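Aspartate aminotransferase (Giardia lamblia, PDB 3MEB) probably catalyses the pyridoxal-phosphate-dependent transfer of an amino group from L-aspartate to 2-oxoglutarate, yielding oxaloacetate and L-glutamate. Local coordinates at residues A103-F108 / M345-V350; Y282-G287 / A330-V335; H358-L363 / S428-V433. All blocks are in the same frame, centred on the assembly; numbering follows the deposited sequence.

Interaction 1: residues A103-F108 / M345-V350. With EDO (1,2-ethanediol), chain I.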
# COMPACT_ATOMS: atom_id res chain seq x y z
N ALA A 103 11.61 -14.36 0.24
CA ALA A 103 10.35 -14.64 0.96
C ALA A 103 9.97 -16.12 0.91
O ALA A 103 9.64 -16.71 1.92
CB ALA A 103 9.22 -13.75 0.45
N GLN A 104 10.06 -16.72 -0.26
CA GLN A 104 9.85 -18.17 -0.37
C GLN A 104 10.83 -18.99 0.46
O GLN A 104 10.42 -19.93 1.13
CB GLN A 104 9.98 -18.61 -1.80
CG GLN A 104 8.86 -18.12 -2.70
CD GLN A 104 9.10 -18.47 -4.14
OE1 GLN A 104 10.18 -18.90 -4.50
NE2 GLN A 104 8.08 -18.29 -4.98
N PHE A 105 12.12 -18.65 0.39
CA PHE A 105 13.12 -19.32 1.22
C PHE A 105 12.72 -19.33 2.68
O PHE A 105 12.80 -20.36 3.31
CB PHE A 105 14.52 -18.70 0.99
CG PHE A 105 15.51 -19.02 2.05
CD1 PHE A 105 16.27 -20.17 1.98
CD2 PHE A 105 15.69 -18.18 3.11
CE1 PHE A 105 17.20 -20.48 2.97
CE2 PHE A 105 16.64 -18.49 4.11
CZ PHE A 105 17.37 -19.63 4.03
N LEU A 106 12.32 -18.19 3.24
CA LEU A 106 12.06 -18.10 4.65
C LEU A 106 10.84 -18.91 5.05
O LEU A 106 10.85 -19.59 6.06
CB LEU A 106 11.84 -16.63 5.08
CG LEU A 106 13.09 -15.73 5.15
CD1 LEU A 106 12.69 -14.32 5.43
CD2 LEU A 106 14.04 -16.24 6.22
N MET A 107 9.80 -18.88 4.21
CA MET A 107 8.55 -19.52 4.56
C MET A 107 8.60 -21.01 4.32
O MET A 107 8.21 -21.80 5.19
CB MET A 107 7.41 -18.95 3.74
CG MET A 107 6.08 -19.59 4.03
SD MET A 107 5.59 -19.37 5.73
CE MET A 107 5.71 -17.66 6.07
N PHE A 108 9.07 -21.40 3.13
CA PHE A 108 9.00 -22.80 2.67
C PHE A 108 10.30 -23.59 2.76
O PHE A 108 10.32 -24.84 2.59
CB PHE A 108 8.46 -22.81 1.25
CG PHE A 108 7.15 -22.11 1.10
CD1 PHE A 108 5.99 -22.65 1.59
CD2 PHE A 108 7.08 -20.88 0.45
CE1 PHE A 108 4.76 -22.01 1.46
CE2 PHE A 108 5.83 -20.20 0.33
CZ PHE A 108 4.67 -20.80 0.83
N MET A 345 23.35 -13.25 10.96
CA MET A 345 23.15 -12.14 11.89
C MET A 345 21.65 -11.95 12.15
O MET A 345 21.23 -11.82 13.30
CB MET A 345 23.77 -10.85 11.34
CG MET A 345 23.71 -9.66 12.32
SD MET A 345 24.42 -8.16 11.63
CE MET A 345 26.16 -8.66 11.47
N PHE A 346 20.86 -11.92 11.09
CA PHE A 346 19.40 -11.84 11.23
C PHE A 346 18.85 -12.90 12.16
O PHE A 346 18.08 -12.60 13.08
CB PHE A 346 18.74 -11.98 9.88
CG PHE A 346 17.25 -12.13 9.96
CD1 PHE A 346 16.47 -11.10 10.46
CD2 PHE A 346 16.65 -13.28 9.56
CE1 PHE A 346 15.08 -11.25 10.55
CE2 PHE A 346 15.29 -13.43 9.64
CZ PHE A 346 14.51 -12.40 10.14
N TYR A 347 19.23 -14.15 11.93
CA TYR A 347 18.72 -15.25 12.78
C TYR A 347 19.09 -15.08 14.25
O TYR A 347 18.26 -15.37 15.13
CB TYR A 347 19.24 -16.60 12.31
CG TYR A 347 18.74 -17.17 11.01
CD1 TYR A 347 17.45 -16.88 10.50
CD2 TYR A 347 19.53 -18.07 10.29
CE1 TYR A 347 17.01 -17.46 9.30
CE2 TYR A 347 19.08 -18.65 9.09
CZ TYR A 347 17.83 -18.35 8.62
OH TYR A 347 17.43 -18.94 7.45
N ASP A 348 20.34 -14.68 14.52
CA ASP A 348 20.83 -14.37 15.87
C ASP A 348 20.02 -13.20 16.49
O ASP A 348 19.67 -13.22 17.67
CB ASP A 348 22.32 -13.92 15.85
CG ASP A 348 23.29 -15.03 15.41
OD1 ASP A 348 22.92 -16.20 15.33
OD2 ASP A 348 24.49 -14.74 15.18
N ASN A 349 19.71 -12.19 15.67
CA ASN A 349 18.99 -11.01 16.12
C ASN A 349 17.57 -11.36 16.58
O ASN A 349 17.12 -10.91 17.64
CB ASN A 349 18.88 -9.97 14.99
CG ASN A 349 20.20 -9.27 14.64
OD1 ASN A 349 20.26 -8.65 13.56
ND2 ASN A 349 21.22 -9.36 15.49
N VAL A 350 16.86 -12.15 15.79
CA VAL A 350 15.52 -12.63 16.13
C VAL A 350 15.55 -13.49 17.44
O VAL A 350 14.71 -13.31 18.31
CB VAL A 350 14.90 -13.38 14.95
CG1 VAL A 350 13.48 -13.93 15.26
CG2 VAL A 350 14.84 -12.46 13.71
C1 EDO I . 6.87 -27.52 0.45
O1 EDO I . 7.90 -28.10 -0.30
C2 EDO I . 7.30 -26.24 1.13
O2 EDO I . 8.08 -26.49 2.32

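Interaction 2: residues Y282-G287 / A330-V335. With SO4 (sulfate ion), chain E.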
# COMPACT_ATOMS: atom_id res chain seq x y z
N TYR A 282 8.17 -2.79 10.63
CA TYR A 282 6.80 -2.28 10.85
C TYR A 282 6.32 -1.24 9.84
O TYR A 282 5.38 -1.48 9.06
CB TYR A 282 6.68 -1.69 12.27
CG TYR A 282 7.16 -2.64 13.35
CD1 TYR A 282 6.28 -3.57 13.90
CD2 TYR A 282 8.48 -2.62 13.82
CE1 TYR A 282 6.69 -4.44 14.86
CE2 TYR A 282 8.89 -3.50 14.78
CZ TYR A 282 7.98 -4.42 15.29
OH TYR A 282 8.37 -5.32 16.24
N GLY A 283 6.94 -0.06 9.89
CA GLY A 283 6.57 1.05 9.01
C GLY A 283 6.92 1.01 7.52
O GLY A 283 6.31 1.75 6.75
N GLU A 284 7.89 0.17 7.10
CA GLU A 284 8.22 0.01 5.68
C GLU A 284 7.09 -0.66 4.88
O GLU A 284 7.04 -0.51 3.65
CB GLU A 284 9.50 -0.81 5.46
CG GLU A 284 10.71 -0.28 6.22
CD GLU A 284 11.28 1.00 5.69
OE1 GLU A 284 10.78 1.53 4.69
OE2 GLU A 284 12.28 1.48 6.26
N ARG A 285 6.22 -1.39 5.56
CA ARG A 285 5.08 -2.09 4.95
C ARG A 285 5.49 -3.16 3.91
O ARG A 285 5.15 -3.08 2.70
CB ARG A 285 4.10 -1.09 4.31
CG ARG A 285 3.77 0.13 5.16
CD ARG A 285 3.29 -0.18 6.58
NE ARG A 285 2.10 -1.01 6.59
CZ ARG A 285 1.97 -2.13 7.31
NH1 ARG A 285 2.96 -2.55 8.07
NH2 ARG A 285 0.83 -2.82 7.27
N ILE A 286 6.19 -4.17 4.39
CA ILE A 286 6.81 -5.16 3.53
C ILE A 286 6.38 -6.55 3.95
O ILE A 286 6.50 -6.95 5.12
CB ILE A 286 8.37 -5.03 3.43
CG1 ILE A 286 8.93 -6.05 2.43
CG2 ILE A 286 9.10 -5.20 4.82
CD1 ILE A 286 8.41 -5.89 0.97
N GLY A 287 5.82 -7.26 2.97
CA GLY A 287 5.37 -8.63 3.15
C GLY A 287 5.19 -9.29 1.80
O GLY A 287 5.51 -8.71 0.77
N ALA A 330 11.53 -4.20 0.76
CA ALA A 330 11.92 -5.33 -0.15
C ALA A 330 13.44 -5.41 -0.32
O ALA A 330 14.03 -6.50 -0.30
CB ALA A 330 11.27 -5.17 -1.53
N TYR A 331 14.04 -4.26 -0.54
CA TYR A 331 15.51 -4.14 -0.59
C TYR A 331 16.17 -4.64 0.70
O TYR A 331 17.12 -5.47 0.67
CB TYR A 331 15.89 -2.67 -0.85
CG TYR A 331 15.75 -2.12 -2.28
CD1 TYR A 331 15.85 -2.93 -3.40
CD2 TYR A 331 15.62 -0.74 -2.49
CE1 TYR A 331 15.78 -2.39 -4.71
CE2 TYR A 331 15.55 -0.20 -3.75
CZ TYR A 331 15.62 -1.01 -4.87
OH TYR A 331 15.57 -0.41 -6.12
N ILE A 332 15.65 -4.23 1.85
CA ILE A 332 16.27 -4.67 3.11
C ILE A 332 16.22 -6.20 3.23
O ILE A 332 17.24 -6.83 3.49
CB ILE A 332 15.64 -3.96 4.34
CG1 ILE A 332 15.93 -2.43 4.23
CG2 ILE A 332 16.16 -4.54 5.70
CD1 ILE A 332 15.14 -1.61 5.26
N VAL A 333 15.04 -6.78 3.04
CA VAL A 333 14.86 -8.22 3.18
C VAL A 333 15.74 -9.03 2.23
O VAL A 333 16.40 -10.00 2.65
CB VAL A 333 13.37 -8.61 3.02
CG1 VAL A 333 13.19 -10.13 3.00
CG2 VAL A 333 12.56 -7.95 4.10
N GLN A 334 15.77 -8.64 0.96
CA GLN A 334 16.52 -9.38 -0.02
C GLN A 334 18.03 -9.27 0.23
O GLN A 334 18.77 -10.24 0.07
CB GLN A 334 16.12 -8.94 -1.44
CG GLN A 334 16.76 -7.69 -1.99
CD GLN A 334 16.16 -7.34 -3.34
OE1 GLN A 334 14.97 -7.58 -3.57
NE2 GLN A 334 16.99 -6.81 -4.25
N VAL A 335 18.48 -8.08 0.63
CA VAL A 335 19.91 -7.88 0.91
C VAL A 335 20.38 -8.77 2.11
O VAL A 335 21.49 -9.34 2.09
CB VAL A 335 20.22 -6.38 1.15
CG1 VAL A 335 21.62 -6.19 1.86
CG2 VAL A 335 20.14 -5.60 -0.20
S SO4 E . 1.27 -5.80 9.35
O1 SO4 E . 1.71 -7.13 9.01
O2 SO4 E . 0.63 -5.89 10.64
O3 SO4 E . 2.42 -4.91 9.50
O4 SO4 E . 0.30 -5.32 8.39

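Interaction 3: residues H358-L363 / S428-V433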
# COMPACT_ATOMS: atom_id res chain seq x y z
N HIS A 358 11.22 -13.78 26.73
CA HIS A 358 11.17 -14.81 27.75
C HIS A 358 11.65 -14.29 29.11
O HIS A 358 10.99 -14.51 30.10
CB HIS A 358 11.91 -16.08 27.29
CG HIS A 358 11.10 -16.91 26.36
ND1 HIS A 358 9.93 -17.53 26.76
CD2 HIS A 358 11.24 -17.19 25.05
CE1 HIS A 358 9.40 -18.16 25.73
NE2 HIS A 358 10.18 -17.98 24.68
N ARG A 359 12.76 -13.60 29.16
CA ARG A 359 13.24 -13.04 30.43
C ARG A 359 12.22 -12.09 31.09
O ARG A 359 12.08 -12.09 32.31
CB ARG A 359 14.58 -12.31 30.23
CG ARG A 359 15.72 -13.27 29.98
CD ARG A 359 17.10 -12.60 30.14
NE ARG A 359 17.28 -11.49 29.20
CZ ARG A 359 17.71 -11.61 27.94
NH1 ARG A 359 18.04 -12.81 27.44
NH2 ARG A 359 17.85 -10.54 27.17
N MET A 360 11.49 -11.32 30.28
CA MET A 360 10.43 -10.45 30.78
C MET A 360 9.21 -11.25 31.25
O MET A 360 8.58 -10.89 32.21
CB MET A 360 10.02 -9.43 29.72
CG MET A 360 11.08 -8.35 29.42
SD MET A 360 11.70 -7.41 30.82
CE MET A 360 13.03 -8.48 31.40
N ARG A 361 8.87 -12.33 30.57
CA ARG A 361 7.83 -13.23 31.08
C ARG A 361 8.18 -13.74 32.48
O ARG A 361 7.37 -13.65 33.40
CB ARG A 361 7.67 -14.41 30.13
CG ARG A 361 6.98 -14.05 28.81
CD ARG A 361 6.84 -15.29 27.91
NE ARG A 361 6.22 -14.91 26.65
CZ ARG A 361 4.97 -14.48 26.52
NH1 ARG A 361 4.16 -14.35 27.56
NH2 ARG A 361 4.52 -14.15 25.32
N SER A 362 9.41 -14.22 32.66
CA SER A 362 9.87 -14.71 33.96
C SER A 362 9.89 -13.61 35.00
O SER A 362 9.47 -13.84 36.15
CB SER A 362 11.27 -15.32 33.86
OG SER A 362 11.23 -16.36 32.88
N LEU A 363 10.39 -12.42 34.62
CA LEU A 363 10.51 -11.35 35.60
C LEU A 363 9.13 -10.86 36.04
O LEU A 363 8.90 -10.68 37.23
CB LEU A 363 11.39 -10.21 35.12
CG LEU A 363 11.66 -9.03 36.08
CD1 LEU A 363 12.27 -9.49 37.38
CD2 LEU A 363 12.57 -8.01 35.38
N SER A 428 13.60 -2.44 34.43
CA SER A 428 13.29 -1.28 35.25
C SER A 428 11.81 -1.14 35.59
O SER A 428 11.48 -0.61 36.66
CB SER A 428 13.71 -0.03 34.53
OG SER A 428 15.12 -0.02 34.44
N ASN A 429 10.95 -1.59 34.67
CA ASN A 429 9.51 -1.39 34.83
C ASN A 429 8.64 -2.59 35.19
O ASN A 429 7.45 -2.38 35.41
CB ASN A 429 8.91 -0.66 33.59
CG ASN A 429 8.69 -1.56 32.37
OD1 ASN A 429 8.59 -2.78 32.47
ND2 ASN A 429 8.65 -0.93 31.20
N CYS A 430 9.17 -3.82 35.23
CA CYS A 430 8.32 -4.99 35.52
C CYS A 430 7.68 -4.90 36.90
O CYS A 430 6.49 -5.18 37.08
CB CYS A 430 9.10 -6.32 35.49
SG CYS A 430 9.25 -7.17 33.90
N ASP A 431 8.47 -4.52 37.90
CA ASP A 431 7.93 -4.50 39.24
C ASP A 431 6.87 -3.44 39.38
O ASP A 431 5.93 -3.59 40.13
CB ASP A 431 9.02 -4.31 40.28
CG ASP A 431 8.58 -4.80 41.63
OD1 ASP A 431 8.26 -6.01 41.74
OD2 ASP A 431 8.51 -3.98 42.55
N TYR A 432 7.04 -2.34 38.65
CA TYR A 432 6.01 -1.33 38.59
C TYR A 432 4.72 -1.89 38.01
O TYR A 432 3.63 -1.71 38.58
CB TYR A 432 6.52 -0.15 37.76
CG TYR A 432 5.53 0.96 37.60
CD1 TYR A 432 5.36 1.92 38.60
CD2 TYR A 432 4.77 1.08 36.43
CE1 TYR A 432 4.45 2.96 38.45
CE2 TYR A 432 3.86 2.13 36.26
CZ TYR A 432 3.71 3.06 37.27
OH TYR A 432 2.82 4.08 37.10
N VAL A 433 4.83 -2.62 36.89
CA VAL A 433 3.66 -3.22 36.24
C VAL A 433 3.00 -4.22 37.17
O VAL A 433 1.80 -4.24 37.29
CB VAL A 433 4.03 -3.88 34.88
CG1 VAL A 433 2.83 -4.63 34.27
CG2 VAL A 433 4.54 -2.86 33.95

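Interaction 1: residues A103-F108 / M345-V350
Tyr347 extends its phenol past Leu106 to overlap the rim of the Phe105 ring, a slender bridge between two helices of a fold type I aminotransferase. One is helix 97-108 of the large domain; the other is helix 340-370, corresponding to the long helix that joins the large and small domains in this family. The case illustrates how a long aromatic side chain can span a wide gap between helices, for even the closest pair of CA atoms, that of Leu106 and that of Tyr347, is 10.9 Å apart. The tyrosine hydroxyl ends near the plane of the Phe105 ring. There Tyr347 OH straddles the far bond of that ring, 3.5 Å from Phe105 CE2 and equally far from Phe105 CZ. It is an edge approach rather than a stack. Phe105 meets it from the opposite direction: with CG anti to the backbone N (chi1 163°), its ring is carried out from the helix to the tyrosine hydroxyl. Farther back along the phenol, Leu106 CD2 lies 4.4 Å from Tyr347 CE1, at the edge of the tyrosine ring and near its plane. Leu106 and Phe346 also share an outside neighbour: Leu106 touches Phe279, on which the Phe346 ring stacks. The C-terminal end of helix 97-108 is well provided with donors, since Arg260 bonds to both Leu106 O and Met107 O, and its positive charge probably interacts favourably with the negative end of the helix dipole. At the last turn Met107 CG sits over the centre of the Phe108 ring, 3.6 Å above its plane. The backbone there also holds a molecule of 1,2-ethanediol, probably from the crystallisation liquor, whose O2 donates a 2.8 Å hydrogen bond to Phe108 O.

Interaction 2: residues Y282-G287 / A330-V335
Arg285 NH1 donates twice: to Tyr282 O at 2.8 Å, in both the carbonyl and the guanidinium planes, which fixes the rotation of the group, and to sulfate O3 at 2.8 Å, almost straight (171°). Arg285 NH2 donates to sulfate O4 at 2.8 Å, giving a two-pronged grip. Ser127, Thr129, Ser274 and Ser276 also hydrogen-bond the sulfate, as does Tyr90 of the second subunit. These are pyridoxal phosphate-binding residues, consistent with the anion imitating the cofactor's phosphate. The residues on either side of Arg285 in the chain turn instead to helix 327-337. Glu284 OE2, salt-bridged to Lys88 of the second subunit, rests 4.3 Å from Ile332 CD1. The remainder is carried by aliphatic side chains, packed partly against the helix backbone. With CG1 anti to its backbone N (chi1 -176°), Ile286 turns its longer branch toward the helix, against the backbone of Ala330: Ile286 CD1 is 3.6 Å from Ala330 N and 3.9 Å from Ala330 CB, while Val333 CG2 flanks Ile286 CG1. The chemistry implies a division of labour: the aliphatic side chains make the contact with helix 327-337, while the charged side chains beside them turn to the anion and to the second subunit.

Interaction 3: residues H358-L363 / S428-V433
Flat groups play no part where Cys430 meets Met360 and Leu363; no ring offers a face or an edge, and the meeting is one of sulfur with sulfur and with branched carbon. Cys430 SG points from the first turn of helix 430-443 at helix 340-370, and the CA atoms of Leu363 and Cys430 are 6.7 Å apart. Two neighbours one turn apart receive it. Leu363, with CG anti to its backbone N (chi1 -177°), brings its branch point and one methyl alongside the thiol, with Leu363 CD2 3.7 Å from Cys430 SG. Leu363 CG is also 3.8 Å from Cys430 CB, and the leucine therefore touches CB as well as the sulfur. From the preceding turn comes Met360, whose chain folds at chi2 (-55°) and chi3 (86°) to leave Met360 SD 3.9 Å from Cys430 SG, an apolar contact of two sulfurs. Polar ties lie around this cluster. Asp431 forms a salt bridge with Arg371, while Asn429 ties the approach to the helix to Thr426 N and Gly424 O. Far from the cofactor, the contact is helix-to-helix packing within the small domain of a fold type I aminotransferase, joining the later part of the long interdomain helix to the C-terminal helix.

In the fold
Helix 340-370 is the thread through this example: interaction 1 uses its early turns and interaction 3 its later ones, with their centres 28 Å apart. Interaction 2 pairs the preceding helix, 327-337, with the loop before strand 287-292, about 13 Å from interaction 1 between centres and 31 Å from interaction 3. Along the chain, 282-287 and 330-335 both fall between the two halves of interaction 1, whereas interaction 3 begins only after that pair is complete. Interactions 1 and 2 lie on the same side of the chain's centre, in the large domain; interaction 2 reaches the cofactor pocket itself, and interaction 1 stands farther off. One continuous helix thus links the cofactor-bearing domain to the C-terminal packing.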